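Local structure of FI20010p1 (Drosophila melanogaster, 7CFB) at residues 54-64 / 158-169; 75-83 / 216-224. The protein probably acts as a Tudor-domain scaffold in piRNA amplification and gene silencing, working with the Piwi protein Aub in the fly. All coordinates share one frame; numbering follows the deposited sequence.

Contact 1: residues 54-64 / 158-169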
# COMPACT_ATOMS: atom_id res chain seq x y z
N LEU A 54 -10.17 -0.17 5.60
CA LEU A 54 -10.16 1.01 4.72
C LEU A 54 -8.69 1.42 4.69
O LEU A 54 -8.23 1.99 5.64
CB LEU A 54 -11.05 2.09 5.33
CG LEU A 54 -11.05 3.43 4.60
CD1 LEU A 54 -11.36 3.23 3.14
CD2 LEU A 54 -12.03 4.39 5.21
N ALA A 55 -7.98 1.02 3.65
CA ALA A 55 -6.53 1.23 3.55
C ALA A 55 -6.17 2.71 3.51
O ALA A 55 -5.33 3.11 4.24
CB ALA A 55 -6.02 0.51 2.34
N SER A 56 -6.84 3.47 2.68
CA SER A 56 -6.55 4.91 2.56
C SER A 56 -7.74 5.60 1.90
O SER A 56 -8.50 4.95 1.22
CB SER A 56 -5.30 5.16 1.77
OG SER A 56 -5.37 4.60 0.49
N VAL A 57 -7.88 6.87 2.15
CA VAL A 57 -8.96 7.62 1.47
C VAL A 57 -8.22 8.77 0.81
O VAL A 57 -7.59 9.51 1.52
CB VAL A 57 -10.02 8.06 2.48
CG1 VAL A 57 -10.80 9.27 2.02
CG2 VAL A 57 -10.96 6.92 2.80
N ASP A 58 -8.19 8.81 -0.50
CA ASP A 58 -7.41 9.89 -1.14
C ASP A 58 -8.41 10.97 -1.51
O ASP A 58 -8.89 10.94 -2.64
CB ASP A 58 -6.64 9.35 -2.34
CG ASP A 58 -5.83 10.41 -3.04
OD1 ASP A 58 -5.87 11.54 -2.60
OD2 ASP A 58 -5.15 10.07 -4.01
N VAL A 59 -8.53 12.00 -0.69
CA VAL A 59 -9.55 13.07 -0.89
C VAL A 59 -9.10 14.09 -1.95
O VAL A 59 -9.85 15.02 -2.16
CB VAL A 59 -10.04 13.73 0.42
CG1 VAL A 59 -11.45 14.25 0.26
CG2 VAL A 59 -10.03 12.77 1.59
N THR A 60 -7.93 13.86 -2.52
CA THR A 60 -7.40 14.69 -3.61
C THR A 60 -7.66 13.96 -4.92
O THR A 60 -7.53 14.57 -5.93
CB THR A 60 -5.91 14.93 -3.41
OG1 THR A 60 -5.20 13.86 -4.01
CG2 THR A 60 -5.56 15.01 -1.95
N ASP A 61 -7.88 12.64 -4.87
CA ASP A 61 -8.13 11.83 -6.09
C ASP A 61 -9.53 11.19 -6.05
O ASP A 61 -9.83 10.35 -6.92
CB ASP A 61 -7.04 10.78 -6.30
CG ASP A 61 -7.03 10.18 -7.69
OD1 ASP A 61 -7.20 10.94 -8.66
OD2 ASP A 61 -6.86 8.95 -7.80
N ASN A 62 -10.33 11.59 -5.07
CA ASN A 62 -11.71 11.09 -4.78
C ASN A 62 -11.75 9.63 -4.31
O ASN A 62 -12.33 9.40 -3.29
CB ASN A 62 -12.72 11.46 -5.88
CG ASN A 62 -14.16 11.46 -5.41
OD1 ASN A 62 -14.44 11.35 -4.22
ND2 ASN A 62 -15.08 11.52 -6.36
N CYS A 63 -11.11 8.70 -5.01
CA CYS A 63 -11.17 7.25 -4.73
C CYS A 63 -10.54 6.87 -3.39
O CYS A 63 -9.73 7.60 -2.88
CB CYS A 63 -10.32 6.51 -5.74
SG CYS A 63 -8.61 6.53 -5.17
N ALA A 64 -10.96 5.71 -2.89
CA ALA A 64 -10.51 5.08 -1.64
C ALA A 64 -9.90 3.71 -1.96
O ALA A 64 -9.91 3.31 -3.09
CB ALA A 64 -11.65 4.94 -0.70
N ARG A 158 -8.45 -0.49 -5.42
CA ARG A 158 -9.07 0.82 -5.71
C ARG A 158 -10.58 0.67 -5.62
O ARG A 158 -11.10 -0.31 -6.09
CB ARG A 158 -8.60 1.33 -7.08
CG ARG A 158 -8.91 2.78 -7.36
CD ARG A 158 -8.13 3.34 -8.53
NE ARG A 158 -8.82 4.55 -8.94
CZ ARG A 158 -8.41 5.79 -8.71
NH1 ARG A 158 -9.15 6.80 -9.12
NH2 ARG A 158 -7.28 6.03 -8.09
N CYS A 159 -11.22 1.62 -4.98
CA CYS A 159 -12.65 1.55 -4.72
C CYS A 159 -13.31 2.93 -4.80
O CYS A 159 -12.89 3.82 -4.09
CB CYS A 159 -12.81 1.03 -3.30
SG CYS A 159 -14.49 0.62 -2.83
N ASP A 160 -14.36 3.03 -5.59
CA ASP A 160 -15.18 4.26 -5.66
C ASP A 160 -16.24 4.08 -4.58
O ASP A 160 -17.07 3.21 -4.73
CB ASP A 160 -15.71 4.45 -7.07
CG ASP A 160 -16.74 5.55 -7.22
OD1 ASP A 160 -17.05 6.21 -6.24
OD2 ASP A 160 -17.23 5.73 -8.33
N LEU A 161 -16.16 4.82 -3.50
CA LEU A 161 -17.16 4.70 -2.41
C LEU A 161 -18.32 5.63 -2.74
O LEU A 161 -18.05 6.78 -3.00
CB LEU A 161 -16.53 5.05 -1.06
CG LEU A 161 -15.62 4.00 -0.44
CD1 LEU A 161 -14.93 4.54 0.78
CD2 LEU A 161 -16.34 2.72 -0.10
N ILE A 162 -19.54 5.14 -2.68
CA ILE A 162 -20.73 5.95 -3.04
C ILE A 162 -21.69 6.01 -1.86
O ILE A 162 -21.54 5.24 -0.95
CB ILE A 162 -21.41 5.37 -4.28
CG1 ILE A 162 -22.02 4.01 -3.99
CG2 ILE A 162 -20.45 5.30 -5.44
CD1 ILE A 162 -22.61 3.36 -5.19
N ASN A 163 -22.60 6.98 -1.89
CA ASN A 163 -23.63 7.19 -0.85
C ASN A 163 -22.97 7.38 0.51
O ASN A 163 -23.40 6.75 1.44
CB ASN A 163 -24.68 6.08 -0.87
CG ASN A 163 -25.20 5.73 -2.24
OD1 ASN A 163 -25.45 4.57 -2.53
ND2 ASN A 163 -25.40 6.71 -3.10
N CYS A 164 -21.90 8.15 0.57
CA CYS A 164 -21.26 8.37 1.88
C CYS A 164 -20.47 9.67 1.87
O CYS A 164 -20.21 10.19 0.80
CB CYS A 164 -20.32 7.23 2.24
SG CYS A 164 -18.98 7.00 1.06
N ASP A 165 -20.06 10.11 3.05
CA ASP A 165 -19.24 11.33 3.20
C ASP A 165 -17.79 10.86 3.19
O ASP A 165 -17.32 10.37 4.20
CB ASP A 165 -19.64 12.05 4.49
CG ASP A 165 -18.95 13.36 4.75
OD1 ASP A 165 -18.46 13.96 3.82
OD2 ASP A 165 -18.91 13.75 5.90
N ILE A 166 -17.12 11.08 2.07
CA ILE A 166 -15.72 10.66 1.88
C ILE A 166 -14.86 11.34 2.93
O ILE A 166 -14.01 10.68 3.48
CB ILE A 166 -15.28 11.05 0.47
CG1 ILE A 166 -16.21 10.45 -0.56
CG2 ILE A 166 -13.84 10.66 0.24
CD1 ILE A 166 -17.57 11.16 -0.62
N ALA A 167 -15.10 12.62 3.19
CA ALA A 167 -14.27 13.31 4.19
C ALA A 167 -14.42 12.63 5.55
O ALA A 167 -13.44 12.44 6.22
CB ALA A 167 -14.68 14.76 4.26
N ASN A 168 -15.63 12.27 5.92
CA ASN A 168 -15.88 11.57 7.20
C ASN A 168 -15.23 10.19 7.18
O ASN A 168 -14.72 9.78 8.19
CB ASN A 168 -17.35 11.55 7.62
CG ASN A 168 -17.47 11.10 9.05
OD1 ASN A 168 -16.61 11.40 9.87
ND2 ASN A 168 -18.50 10.33 9.36
N MET A 169 -15.22 9.53 6.02
CA MET A 169 -14.64 8.19 5.81
C MET A 169 -13.13 8.21 6.08
O MET A 169 -12.65 7.24 6.59
CB MET A 169 -14.93 7.69 4.41
CG MET A 169 -16.37 7.33 4.17
SD MET A 169 -17.07 6.23 5.38
CE MET A 169 -16.13 4.76 5.03
O HOH W 1 -15.09 7.55 -3.67

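Contact 2: residues 75-83 / 216-224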
# COMPACT_ATOMS: atom_id res chain seq x y z
N ARG A 75 2.52 -13.40 5.62
CA ARG A 75 3.96 -13.09 5.45
C ARG A 75 4.19 -11.58 5.33
O ARG A 75 5.19 -11.12 5.83
CB ARG A 75 4.57 -13.90 4.32
CG ARG A 75 4.57 -15.39 4.59
CD ARG A 75 5.86 -15.88 5.18
NE ARG A 75 6.93 -15.92 4.23
CZ ARG A 75 8.18 -16.08 4.56
NH1 ARG A 75 8.49 -16.18 5.83
NH2 ARG A 75 9.11 -16.14 3.64
N ILE A 76 3.30 -10.87 4.64
CA ILE A 76 3.41 -9.39 4.50
C ILE A 76 3.27 -8.79 5.90
O ILE A 76 4.05 -7.95 6.23
CB ILE A 76 2.36 -8.82 3.55
CG1 ILE A 76 2.41 -9.47 2.17
CG2 ILE A 76 2.46 -7.31 3.50
CD1 ILE A 76 1.14 -9.32 1.39
N LYS A 77 2.32 -9.29 6.68
CA LYS A 77 2.10 -8.78 8.04
C LYS A 77 3.36 -8.98 8.88
O LYS A 77 3.73 -8.08 9.58
CB LYS A 77 0.90 -9.49 8.66
CG LYS A 77 -0.41 -9.35 7.91
CD LYS A 77 -1.57 -9.82 8.73
CE LYS A 77 -2.53 -10.72 7.98
NZ LYS A 77 -3.85 -10.80 8.65
N LYS A 78 4.01 -10.13 8.75
CA LYS A 78 5.25 -10.43 9.51
C LYS A 78 6.35 -9.45 9.11
O LYS A 78 7.06 -9.03 9.98
CB LYS A 78 5.68 -11.87 9.28
CG LYS A 78 4.99 -12.91 10.11
CD LYS A 78 5.66 -14.25 9.95
CE LYS A 78 4.83 -15.45 10.35
NZ LYS A 78 3.95 -15.16 11.51
N VAL A 79 6.50 -9.14 7.83
CA VAL A 79 7.52 -8.15 7.38
C VAL A 79 7.16 -6.77 7.94
O VAL A 79 8.02 -6.10 8.42
CB VAL A 79 7.60 -8.09 5.86
CG1 VAL A 79 8.30 -6.83 5.38
CG2 VAL A 79 8.27 -9.32 5.30
N LEU A 80 5.89 -6.43 7.91
CA LEU A 80 5.45 -5.09 8.33
C LEU A 80 5.78 -4.85 9.80
O LEU A 80 6.30 -3.83 10.09
CB LEU A 80 3.97 -4.92 8.04
CG LEU A 80 3.51 -3.47 8.05
CD1 LEU A 80 2.51 -3.20 6.96
CD2 LEU A 80 2.96 -3.10 9.40
N GLN A 81 5.61 -5.85 10.64
CA GLN A 81 5.84 -5.73 12.11
C GLN A 81 7.29 -6.08 12.49
O GLN A 81 7.53 -6.32 13.65
CB GLN A 81 4.76 -6.50 12.85
CG GLN A 81 3.41 -5.87 12.70
CD GLN A 81 2.33 -6.75 13.25
OE1 GLN A 81 1.79 -6.49 14.31
NE2 GLN A 81 2.03 -7.82 12.55
N ARG A 82 8.17 -6.19 11.50
CA ARG A 82 9.61 -6.45 11.68
C ARG A 82 9.84 -7.78 12.38
O ARG A 82 10.73 -7.85 13.17
CB ARG A 82 10.28 -5.26 12.38
CG ARG A 82 10.28 -3.99 11.56
CD ARG A 82 11.43 -3.05 11.81
NE ARG A 82 12.63 -3.51 11.17
CZ ARG A 82 13.81 -2.94 11.31
NH1 ARG A 82 13.94 -1.88 12.06
NH2 ARG A 82 14.85 -3.43 10.67
N GLN A 83 9.02 -8.78 12.07
CA GLN A 83 9.13 -10.13 12.65
C GLN A 83 9.99 -11.01 11.74
O GLN A 83 10.18 -12.14 12.10
CB GLN A 83 7.75 -10.72 12.91
CG GLN A 83 6.95 -9.95 13.96
CD GLN A 83 5.52 -10.40 14.06
OE1 GLN A 83 5.05 -11.22 13.30
NE2 GLN A 83 4.79 -9.84 14.99
N ASP A 216 -4.23 -9.94 16.79
CA ASP A 216 -2.94 -9.57 16.14
C ASP A 216 -3.22 -8.60 14.99
O ASP A 216 -2.41 -7.74 14.77
CB ASP A 216 -2.18 -10.80 15.68
CG ASP A 216 -1.58 -11.62 16.81
OD1 ASP A 216 -1.54 -11.12 17.94
OD2 ASP A 216 -1.17 -12.73 16.54
N ASP A 217 -4.30 -8.82 14.25
CA ASP A 217 -4.67 -7.97 13.10
C ASP A 217 -4.92 -6.54 13.60
O ASP A 217 -4.40 -5.63 13.00
CB ASP A 217 -5.85 -8.59 12.37
CG ASP A 217 -5.49 -9.63 11.33
OD1 ASP A 217 -4.34 -9.72 10.96
OD2 ASP A 217 -6.39 -10.31 10.89
N MET A 218 -5.65 -6.37 14.69
CA MET A 218 -5.91 -5.01 15.22
C MET A 218 -4.60 -4.39 15.69
O MET A 218 -4.43 -3.19 15.54
CB MET A 218 -6.93 -5.05 16.35
CG MET A 218 -8.26 -5.57 15.90
SD MET A 218 -9.16 -4.37 14.92
CE MET A 218 -9.55 -3.16 16.17
N ALA A 219 -3.71 -5.19 16.28
CA ALA A 219 -2.41 -4.66 16.73
C ALA A 219 -1.62 -4.18 15.51
O ALA A 219 -1.02 -3.13 15.58
CB ALA A 219 -1.67 -5.73 17.47
N MET A 220 -1.66 -4.94 14.43
CA MET A 220 -0.93 -4.51 13.23
C MET A 220 -1.52 -3.19 12.70
O MET A 220 -0.77 -2.36 12.31
CB MET A 220 -1.03 -5.57 12.15
CG MET A 220 -0.20 -5.22 11.00
SD MET A 220 -0.57 -6.24 9.65
CE MET A 220 -2.23 -5.77 9.23
N LEU A 221 -2.84 -3.05 12.73
CA LEU A 221 -3.46 -1.81 12.22
C LEU A 221 -3.03 -0.60 13.05
O LEU A 221 -2.87 0.44 12.47
CB LEU A 221 -4.97 -2.00 12.12
CG LEU A 221 -5.44 -2.84 10.94
CD1 LEU A 221 -6.90 -2.56 10.67
CD2 LEU A 221 -4.61 -2.55 9.71
N ASN A 222 -2.88 -0.75 14.36
CA ASN A 222 -2.37 0.35 15.20
C ASN A 222 -0.95 0.70 14.75
O ASN A 222 -0.65 1.85 14.66
CB ASN A 222 -2.40 -0.02 16.68
CG ASN A 222 -3.81 -0.09 17.23
OD1 ASN A 222 -4.72 0.53 16.69
ND2 ASN A 222 -4.00 -0.84 18.30
N GLU A 223 -0.11 -0.29 14.47
CA GLU A 223 1.28 -0.03 14.02
C GLU A 223 1.24 0.69 12.66
O GLU A 223 2.08 1.55 12.42
CB GLU A 223 2.06 -1.34 13.99
CG GLU A 223 3.13 -1.45 15.06
CD GLU A 223 4.24 -2.47 14.80
OE1 GLU A 223 5.36 -2.07 14.47
OE2 GLU A 223 3.97 -3.64 14.92
N ILE A 224 0.33 0.29 11.78
CA ILE A 224 0.23 0.95 10.45
C ILE A 224 -0.23 2.40 10.64
O ILE A 224 0.36 3.27 10.04
CB ILE A 224 -0.69 0.18 9.48
CG1 ILE A 224 -0.13 -1.22 9.19
CG2 ILE A 224 -0.88 0.97 8.21
CD1 ILE A 224 -0.94 -2.03 8.23
O HOH W 2 -6.21 -12.30 9.37
O HOH W 3 6.31 -4.99 15.83

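Contact 1: residues 54-64 / 158-169
Arg158 reaches out to the 54-64 turn and ends against Asp61 and Cys63. Its chain is extended from CG to NE, with CG opposite the backbone N across CA-CB (chi1 -167°). That reach sets the guanidinium flat over Cys63, whose CB lies 3.5 Å above the centre of one face. Asp61 OD2 sits at the edge, in the guanidinium plane. NH2 gives it a nearly straight salt-bridge hydrogen bond, with NH2 of Arg158 3.0 Å from OD2 of Asp61. A second bond, from NH1, is weak. The carboxylate and guanidinium planes are turned 58° apart. NH2 also makes a weak hydrogen bond with OH of Tyr65.

Next to this pair, Ala64 and Cys159 form an antiparallel hydrogen-bonded pair. Ala64 N to Cys159 O is 3.0 Å, and Cys159 N to Ala64 O is 2.9 Å. CD1 of Leu161 packs on the methyl of Ala64, with CD1 3.6 Å from CB.

The other end of the contact is apolar. CG2 of Ile166 reaches CG1 of Val57 at 3.8 Å and also approaches CG1 of Val59. CD2 of Leu54 is 4.1 Å from CE of Met169. Water 1 accepts from Leu161 N, 2.9 Å away.

Asp58 OD1 accepts from Thr60 N, an Asx turn that shapes the loop between strands 49-57 and 64-67. The arrangement is a beta hairpin whose returning strand pairs with strand 157-161, while helix 166-169 packs beside the hairpin's first strand and turn.

Contact 2: residues 75-83 / 216-224
Lys77 leaves its helix with CG opposite the carbonyl carbon (chi1 -59°), and its chain bends at chi3, which brings NZ across to Asp217. Met220 answers with CG opposite its backbone N (chi1 -174°), which sends its thioether into the space between the helices. NZ of Lys77 lies 2.6 Å from OD1 of Asp217. This is a salt bridge, and OD1 is met on the syn side, close to the carboxylate plane. Water 2 lies between Asp217 OD2 and the same NZ, from which it accepts a weak bond. NZ also makes a hydrogen bond with Trp69 O. The ammonium thus has several partners.

The lysine's methylenes do a second job. The Lys77 and Met220 side chains cross at about a right angle, and SD of Met220 lies 3.6 Å from CG of Lys77. An alanine in place of the lysine is likely to leave Asp217 without its countercharge and strip the sulfur of most of its methylene cover.

Further along the helix, CD2 of Leu80 fits against CG1 of Ile224 at 3.6 Å and touches CG of Met220. Gln81 lays its amide across the Met220 chain. Its CD is 3.7 Å from CG of Met220, and NE2 gives a weak hydrogen bond back to Lys77 O. CG of Gln81 meets OE2 of Glu223 at 3.2 Å. Water 3 joins that carboxylate oxygen to Gln81 O, donating to both.

The helix segments cross at 48°, with axes 11.0 Å apart. Arg82, at positive phi, completes a Schellman motif that ends helix 74-80. Chemically, one salt bridge with a buried lysine and aspartate joins the helices at one end. Met220 packs in the middle, and at the other end Leu80 meets Ile224 while water 3 links Gln81 and Glu223. The strong Lys77 pairing probably lowers the cost of burying both charges.

Overall arrangement
Contact 1 and contact 2 both join the early part of the chain to its later part, and their segments alternate along the sequence. They share no element and do not touch. Their centres are 23 Å apart, with nearest atoms about 6 Å apart. Each is partly buried. Contact 1 joins strands of the five-stranded sheet by backbone pairing and adds helix 166-169 through apolar packing; its salt bridge is at the loop, with an exposed aspartate. Contact 2 packs helix against helix mainly through side chains, with no direct backbone hydrogen bond between the two segments, and its charge pair is buried. Strand 176-184 belongs to the sheet of contact 1 and, through Tyr176, also touches helix 215-228 of contact 2.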